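PDB 4PF1: peptidase S15/CocE/NonD, which probably acts as a serine aminopeptidase of the alpha/beta-hydrolase fold, cleaving residues from the N-terminal end of peptides. Local coordinates for residues C404-V408 with Y616-I620; Q487-F493 with L553-L559. All coordinates share one frame; numbering follows the deposited sequence.

Contact 1. Residues C404-V408 with Y616-I620; sequences CDLYV and YPTAI
The ring of Tyr-407 lies beside Ala-619 and Pro-617. With CG anti to the carbonyl carbon (chi1 -62°), the ring swings over to the 616-620 side, where CD1 is 3.6 Å from CB of Ala-619, which approaches obliquely. The ring and the proline run alongside each other, with CE1 3.7 Å from CB of Pro-617 at the ring edge. Replacing this tyrosine by alanine removes the ring, which would probably open a gap beside Pro-617 and Ala-619. The backbones form a short antiparallel ladder in the beta-rich C-terminal non-catalytic domain of the S15 family, joining strand 401-408 to strand 606-625. Leu-406 and Ile-620 are a hydrogen-bonded pair. Leu-406 N bonds Ile-620 O at 2.8 Å, and Ile-620 N returns a bond to Leu-406 O. On the face of the sheet carrying these two side chains, their CB atoms meet at 4.2 Å. Val-408 N donates to Thr-618 O at 3.2 Å, nearly straight (168°). A water also donates to Thr-618 O and to Val-408 O, bridging the strands. With CG1 of Val-408 anti to the carbonyl carbon (chi1 -60°), CG2 sits between the backbone N and the carbonyl carbon. There it meets both CB and CG2 of Thr-618 at 3.8 Å. The hydroxyl of Thr-618 is held elsewhere, by Trp-611 O and Phe-493 N. Asp-405 brings only CB to Ala-619; its carboxylate pairs with Arg-491.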
loop_
_atom_site.group_PDB
_atom_site.type_symbol
_atom_site.label_atom_id
_atom_site.label_comp_id
_atom_site.label_asym_id
_atom_site.label_seq_id
_atom_site.Cartn_x
_atom_site.Cartn_y
_atom_site.Cartn_z
ATOM N N CYS A 404 -5.701 44.279 0.605
ATOM C CA CYS A 404 -4.426 44.816 1.101
ATOM C C CYS A 404 -3.185 44.183 0.421
ATOM O O CYS A 404 -3.313 43.269 -0.395
ATOM C CB CYS A 404 -4.349 44.680 2.620
ATOM S SG CYS A 404 -4.139 42.978 3.202
ATOM N N ASP A 405 -1.982 44.684 0.784
ATOM C CA ASP A 405 -0.705 44.245 0.227
ATOM C C ASP A 405 0.118 43.426 1.216
ATOM O O ASP A 405 0.280 43.812 2.373
ATOM C CB ASP A 405 0.122 45.458 -0.243
ATOM C CG ASP A 405 -0.269 46.032 -1.595
ATOM O OD1 ASP A 405 -1.320 45.620 -2.136
ATOM O OD2 ASP A 405 0.470 46.898 -2.105
ATOM N N LEU A 406 0.686 42.318 0.724
ATOM C CA LEU A 406 1.566 41.425 1.469
ATOM C C LEU A 406 2.989 41.594 0.921
ATOM O O LEU A 406 3.353 40.964 -0.074
ATOM C CB LEU A 406 1.061 39.973 1.325
ATOM C CG LEU A 406 1.478 38.962 2.396
ATOM C CD1 LEU A 406 1.267 39.511 3.824
ATOM C CD2 LEU A 406 0.709 37.666 2.227
ATOM N N TYR A 407 3.768 42.502 1.541
ATOM C CA TYR A 407 5.115 42.888 1.092
ATOM C C TYR A 407 6.198 41.862 1.400
ATOM O O TYR A 407 6.244 41.325 2.506
ATOM C CB TYR A 407 5.526 44.230 1.727
ATOM C CG TYR A 407 4.641 45.391 1.335
ATOM C CD1 TYR A 407 4.830 46.062 0.132
ATOM C CD2 TYR A 407 3.634 45.842 2.184
ATOM C CE1 TYR A 407 4.022 47.136 -0.231
ATOM C CE2 TYR A 407 2.818 46.913 1.829
ATOM C CZ TYR A 407 3.019 47.563 0.622
ATOM O OH TYR A 407 2.224 48.625 0.264
ATOM N N VAL A 408 7.131 41.655 0.439
ATOM C CA VAL A 408 8.324 40.824 0.655
ATOM C C VAL A 408 9.323 41.695 1.446
ATOM O O VAL A 408 9.423 42.892 1.179
ATOM C CB VAL A 408 8.938 40.220 -0.651
ATOM C CG1 VAL A 408 7.929 39.333 -1.383
ATOM C CG2 VAL A 408 9.495 41.299 -1.581
ATOM N N TYR A 616 10.125 50.646 -5.402
ATOM C CA TYR A 616 9.800 49.349 -6.013
ATOM C C TYR A 616 9.251 48.354 -4.951
ATOM O O TYR A 616 9.968 47.425 -4.559
ATOM C CB TYR A 616 11.042 48.755 -6.719
ATOM C CG TYR A 616 11.737 49.689 -7.689
ATOM C CD1 TYR A 616 11.108 50.108 -8.859
ATOM C CD2 TYR A 616 13.059 50.077 -7.487
ATOM C CE1 TYR A 616 11.756 50.938 -9.773
ATOM C CE2 TYR A 616 13.719 50.906 -8.395
ATOM C CZ TYR A 616 13.061 51.337 -9.536
ATOM O OH TYR A 616 13.707 52.148 -10.440
ATOM N N PRO A 617 7.995 48.524 -4.456
ATOM C CA PRO A 617 7.504 47.613 -3.410
ATOM C C PRO A 617 6.866 46.330 -3.958
ATOM O O PRO A 617 5.667 46.305 -4.270
ATOM C CB PRO A 617 6.499 48.474 -2.634
ATOM C CG PRO A 617 6.015 49.487 -3.621
ATOM C CD PRO A 617 7.001 49.576 -4.763
ATOM N N THR A 618 7.669 45.246 -4.047
ATOM C CA THR A 618 7.166 43.937 -4.466
ATOM C C THR A 618 6.232 43.417 -3.381
ATOM O O THR A 618 6.598 43.423 -2.201
ATOM C CB THR A 618 8.318 42.966 -4.758
ATOM O OG1 THR A 618 9.044 43.434 -5.896
ATOM C CG2 THR A 618 7.836 41.531 -4.997
ATOM N N ALA A 619 5.006 43.024 -3.773
ATOM C CA ALA A 619 3.992 42.537 -2.841
ATOM C C ALA A 619 2.949 41.693 -3.534
ATOM O O ALA A 619 2.773 41.792 -4.750
ATOM C CB ALA A 619 3.304 43.717 -2.162
ATOM N N ILE A 620 2.218 40.897 -2.746
ATOM C CA ILE A 620 1.066 40.143 -3.222
ATOM C C ILE A 620 -0.167 40.940 -2.831
ATOM O O ILE A 620 -0.340 41.272 -1.654
ATOM C CB ILE A 620 1.021 38.688 -2.663
ATOM C CG1 ILE A 620 2.329 37.900 -2.950
ATOM C CG2 ILE A 620 -0.234 37.934 -3.154
ATOM C CD1 ILE A 620 2.739 37.755 -4.421
HETATM O O HOH W 1 8.297 45.223 -0.795
#

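Contact 2. Residues Q487-F493 with L553-L559; sequences QPVARLF and LEYRIPL
Leu-553 meets Phe-493 through the backbone: its O takes a CA-H...O contact from Phe-493 CA. Glu-554 then runs alongside the Phe-493 ring. Its CG lies over one ring face, 4.0 Å from the centroid, in a CH-pi contact. CG is anti to the backbone N (chi1 -171°) and the chain stays extended, which carries the carboxylate out to the CE1-CZ side of the ring, its plane turned 32° from the ring's. OE2 lies 3.8 Å from the CG of Arg-491, against its aliphatic stem. The Arg-491 guanidinium pairs instead with Glu-621 and Asp-405.

Tyr-555 and Leu-492 exchange two backbone bonds, the shorter from Tyr-555 N to Leu-492 O at 2.7 Å. That same oxygen lies at the edge of the Tyr-555 ring, in its plane. Arg-556 crosses Val-489, whose CG1 packs over one face of the guanidinium toward its rim. Ile-557 and Ala-490 form the next hydrogen-bonded pair, both bonds nearly straight at 171°. Ile-557 CD1 also touches Leu-492 CD2 at 4.1 Å. Pro-558 packs its CB against the Gln-487 amide, 3.7 Å from CD. Leu-559 N bonds Pro-488 O at 2.8 Å. Leu-559 O accepts Gln-487 NE2 at 3.0 Å, from above its carbonyl plane.

This antiparallel ladder has two unlike faces. Ala-490, Leu-492, Tyr-555 and Ile-557 make a buried apolar layer, which strands 502-510 and 525-534 cover in a beta-sandwich arrangement. The other face mixes Arg-491, Glu-554 and Arg-556 with Val-489, Phe-493 and Pro-558. There the charge of Arg-491 is probably balanced chiefly by Glu-621 and Asp-405, not by Glu-554.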
loop_
_atom_site.group_PDB
_atom_site.type_symbol
_atom_site.label_atom_id
_atom_site.label_comp_id
_atom_site.label_asym_id
_atom_site.label_seq_id
_atom_site.Cartn_x
_atom_site.Cartn_y
_atom_site.Cartn_z
ATOM N N GLN A 487 -8.947 36.722 -6.420
ATOM C CA GLN A 487 -7.732 36.506 -7.182
ATOM C C GLN A 487 -6.565 37.324 -6.613
ATOM O O GLN A 487 -6.601 38.554 -6.661
ATOM C CB GLN A 487 -7.965 36.836 -8.675
ATOM C CG GLN A 487 -6.685 36.918 -9.511
ATOM C CD GLN A 487 -6.955 36.774 -10.981
ATOM O OE1 GLN A 487 -7.476 37.683 -11.636
ATOM N NE2 GLN A 487 -6.572 35.637 -11.540
ATOM N N PRO A 488 -5.500 36.654 -6.105
ATOM C CA PRO A 488 -4.309 37.401 -5.679
ATOM C C PRO A 488 -3.551 37.921 -6.900
ATOM O O PRO A 488 -3.571 37.279 -7.950
ATOM C CB PRO A 488 -3.481 36.361 -4.912
ATOM C CG PRO A 488 -4.312 35.093 -4.885
ATOM C CD PRO A 488 -5.283 35.199 -5.997
ATOM N N VAL A 489 -2.930 39.096 -6.786
ATOM C CA VAL A 489 -2.167 39.678 -7.891
ATOM C C VAL A 489 -0.754 39.992 -7.402
ATOM O O VAL A 489 -0.582 40.691 -6.401
ATOM C CB VAL A 489 -2.863 40.921 -8.521
ATOM C CG1 VAL A 489 -1.975 41.577 -9.581
ATOM C CG2 VAL A 489 -4.221 40.550 -9.122
ATOM N N ALA A 490 0.253 39.435 -8.085
ATOM C CA ALA A 490 1.641 39.676 -7.736
ATOM C C ALA A 490 2.136 40.944 -8.412
ATOM O O ALA A 490 2.128 41.037 -9.647
ATOM C CB ALA A 490 2.505 38.488 -8.136
ATOM N N ARG A 491 2.501 41.948 -7.602
ATOM C CA ARG A 491 3.083 43.185 -8.102
ATOM C C ARG A 491 4.574 43.038 -7.917
ATOM O O ARG A 491 5.091 43.273 -6.826
ATOM C CB ARG A 491 2.509 44.411 -7.373
ATOM C CG ARG A 491 2.860 45.733 -8.050
ATOM C CD ARG A 491 2.227 46.917 -7.348
ATOM N NE ARG A 491 2.894 47.228 -6.082
ATOM C CZ ARG A 491 2.338 47.068 -4.884
ATOM N NH1 ARG A 491 1.094 46.615 -4.776
ATOM N NH2 ARG A 491 3.019 47.364 -3.785
ATOM N N LEU A 492 5.239 42.488 -8.935
ATOM C CA LEU A 492 6.649 42.149 -8.861
ATOM C C LEU A 492 7.534 43.192 -9.527
ATOM O O LEU A 492 7.370 43.487 -10.709
ATOM C CB LEU A 492 6.880 40.764 -9.500
ATOM C CG LEU A 492 8.327 40.260 -9.540
ATOM C CD1 LEU A 492 8.750 39.688 -8.188
ATOM C CD2 LEU A 492 8.509 39.229 -10.637
ATOM N N PHE A 493 8.488 43.731 -8.756
ATOM C CA PHE A 493 9.507 44.647 -9.250
ATOM C C PHE A 493 10.801 43.864 -9.303
ATOM O O PHE A 493 11.351 43.505 -8.256
ATOM C CB PHE A 493 9.624 45.894 -8.354
ATOM C CG PHE A 493 8.443 46.832 -8.422
ATOM C CD1 PHE A 493 8.399 47.855 -9.361
ATOM C CD2 PHE A 493 7.382 46.707 -7.533
ATOM C CE1 PHE A 493 7.317 48.739 -9.406
ATOM C CE2 PHE A 493 6.286 47.569 -7.601
ATOM C CZ PHE A 493 6.265 48.586 -8.530
ATOM N N LEU A 553 12.198 46.341 -13.432
ATOM C CA LEU A 553 10.943 46.436 -14.184
ATOM C C LEU A 553 9.755 45.894 -13.390
ATOM O O LEU A 553 9.899 44.940 -12.617
ATOM C CB LEU A 553 11.057 45.700 -15.534
ATOM C CG LEU A 553 12.166 46.182 -16.476
ATOM C CD1 LEU A 553 12.463 45.146 -17.536
ATOM C CD2 LEU A 553 11.817 47.518 -17.113
ATOM N N GLU A 554 8.574 46.498 -13.604
ATOM C CA GLU A 554 7.334 46.123 -12.931
ATOM C C GLU A 554 6.563 45.084 -13.742
ATOM O O GLU A 554 6.372 45.253 -14.948
ATOM C CB GLU A 554 6.460 47.369 -12.687
ATOM C CG GLU A 554 5.246 47.110 -11.805
ATOM C CD GLU A 554 4.349 48.306 -11.536
ATOM O OE1 GLU A 554 4.747 49.450 -11.860
ATOM O OE2 GLU A 554 3.247 48.096 -10.983
ATOM N N TYR A 555 6.092 44.030 -13.058
ATOM C CA TYR A 555 5.294 42.942 -13.623
ATOM C C TYR A 555 3.981 42.811 -12.869
ATOM O O TYR A 555 3.963 42.911 -11.640
ATOM C CB TYR A 555 6.058 41.601 -13.544
ATOM C CG TYR A 555 7.364 41.584 -14.301
ATOM C CD1 TYR A 555 8.539 42.050 -13.714
ATOM C CD2 TYR A 555 7.438 41.069 -15.591
ATOM C CE1 TYR A 555 9.746 42.041 -14.410
ATOM C CE2 TYR A 555 8.644 41.034 -16.287
ATOM C CZ TYR A 555 9.792 41.537 -15.698
ATOM O OH TYR A 555 10.980 41.508 -16.377
ATOM N N ARG A 556 2.886 42.587 -13.595
ATOM C CA ARG A 556 1.581 42.339 -12.997
ATOM C C ARG A 556 1.236 40.890 -13.272
ATOM O O ARG A 556 1.058 40.515 -14.433
ATOM C CB ARG A 556 0.512 43.300 -13.550
ATOM C CG ARG A 556 -0.653 43.517 -12.586
ATOM C CD ARG A 556 -1.812 44.246 -13.243
ATOM N NE ARG A 556 -2.893 43.329 -13.606
ATOM C CZ ARG A 556 -4.015 43.181 -12.908
ATOM N NH1 ARG A 556 -4.226 43.906 -11.816
ATOM N NH2 ARG A 556 -4.941 42.318 -13.303
ATOM N N ILE A 557 1.269 40.043 -12.230
ATOM C CA ILE A 557 1.027 38.612 -12.398
ATOM C C ILE A 557 -0.220 38.183 -11.601
ATOM O O ILE A 557 -0.121 37.887 -10.403
ATOM C CB ILE A 557 2.283 37.746 -12.040
ATOM C CG1 ILE A 557 3.571 38.301 -12.694
ATOM C CG2 ILE A 557 2.068 36.274 -12.427
ATOM C CD1 ILE A 557 4.880 37.893 -11.985
ATOM N N PRO A 558 -1.411 38.146 -12.253
ATOM C CA PRO A 558 -2.607 37.644 -11.556
ATOM C C PRO A 558 -2.440 36.153 -11.286
ATOM O O PRO A 558 -1.911 35.435 -12.135
ATOM C CB PRO A 558 -3.758 37.931 -12.538
ATOM C CG PRO A 558 -3.153 38.772 -13.650
ATOM C CD PRO A 558 -1.699 38.440 -13.670
ATOM N N LEU A 559 -2.804 35.705 -10.081
ATOM C CA LEU A 559 -2.597 34.316 -9.685
ATOM C C LEU A 559 -3.927 33.553 -9.558
ATOM O O LEU A 559 -4.971 34.185 -9.397
ATOM C CB LEU A 559 -1.805 34.265 -8.362
ATOM C CG LEU A 559 -0.368 34.819 -8.425
ATOM C CD1 LEU A 559 0.140 35.179 -7.048
ATOM C CD2 LEU A 559 0.582 33.840 -9.111
#

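Contacts 1 and 2 belong to one antiparallel sheet, and their centres are about 9 Å apart. Strand 606-625 lies between strands 401-408 and 489-496 and so joins them. Arg-491 is the main crossing point. Its NH1 forms a salt bridge with OD2 of Asp-405 at 2.8 Å, and its backbone N probably bonds Ala-619 O at 2.9 Å. Phe-493 CE2 packs on Pro-617 CD at 3.5 Å. Along the chain, contact 2 is nested within the loop that contact 1 closes. Both lie in the non-catalytic domain, whereas the probable Ser-His-Asp triad of Ser-161, His-328 and Asp-295 belongs to the alpha/beta-hydrolase part of the chain.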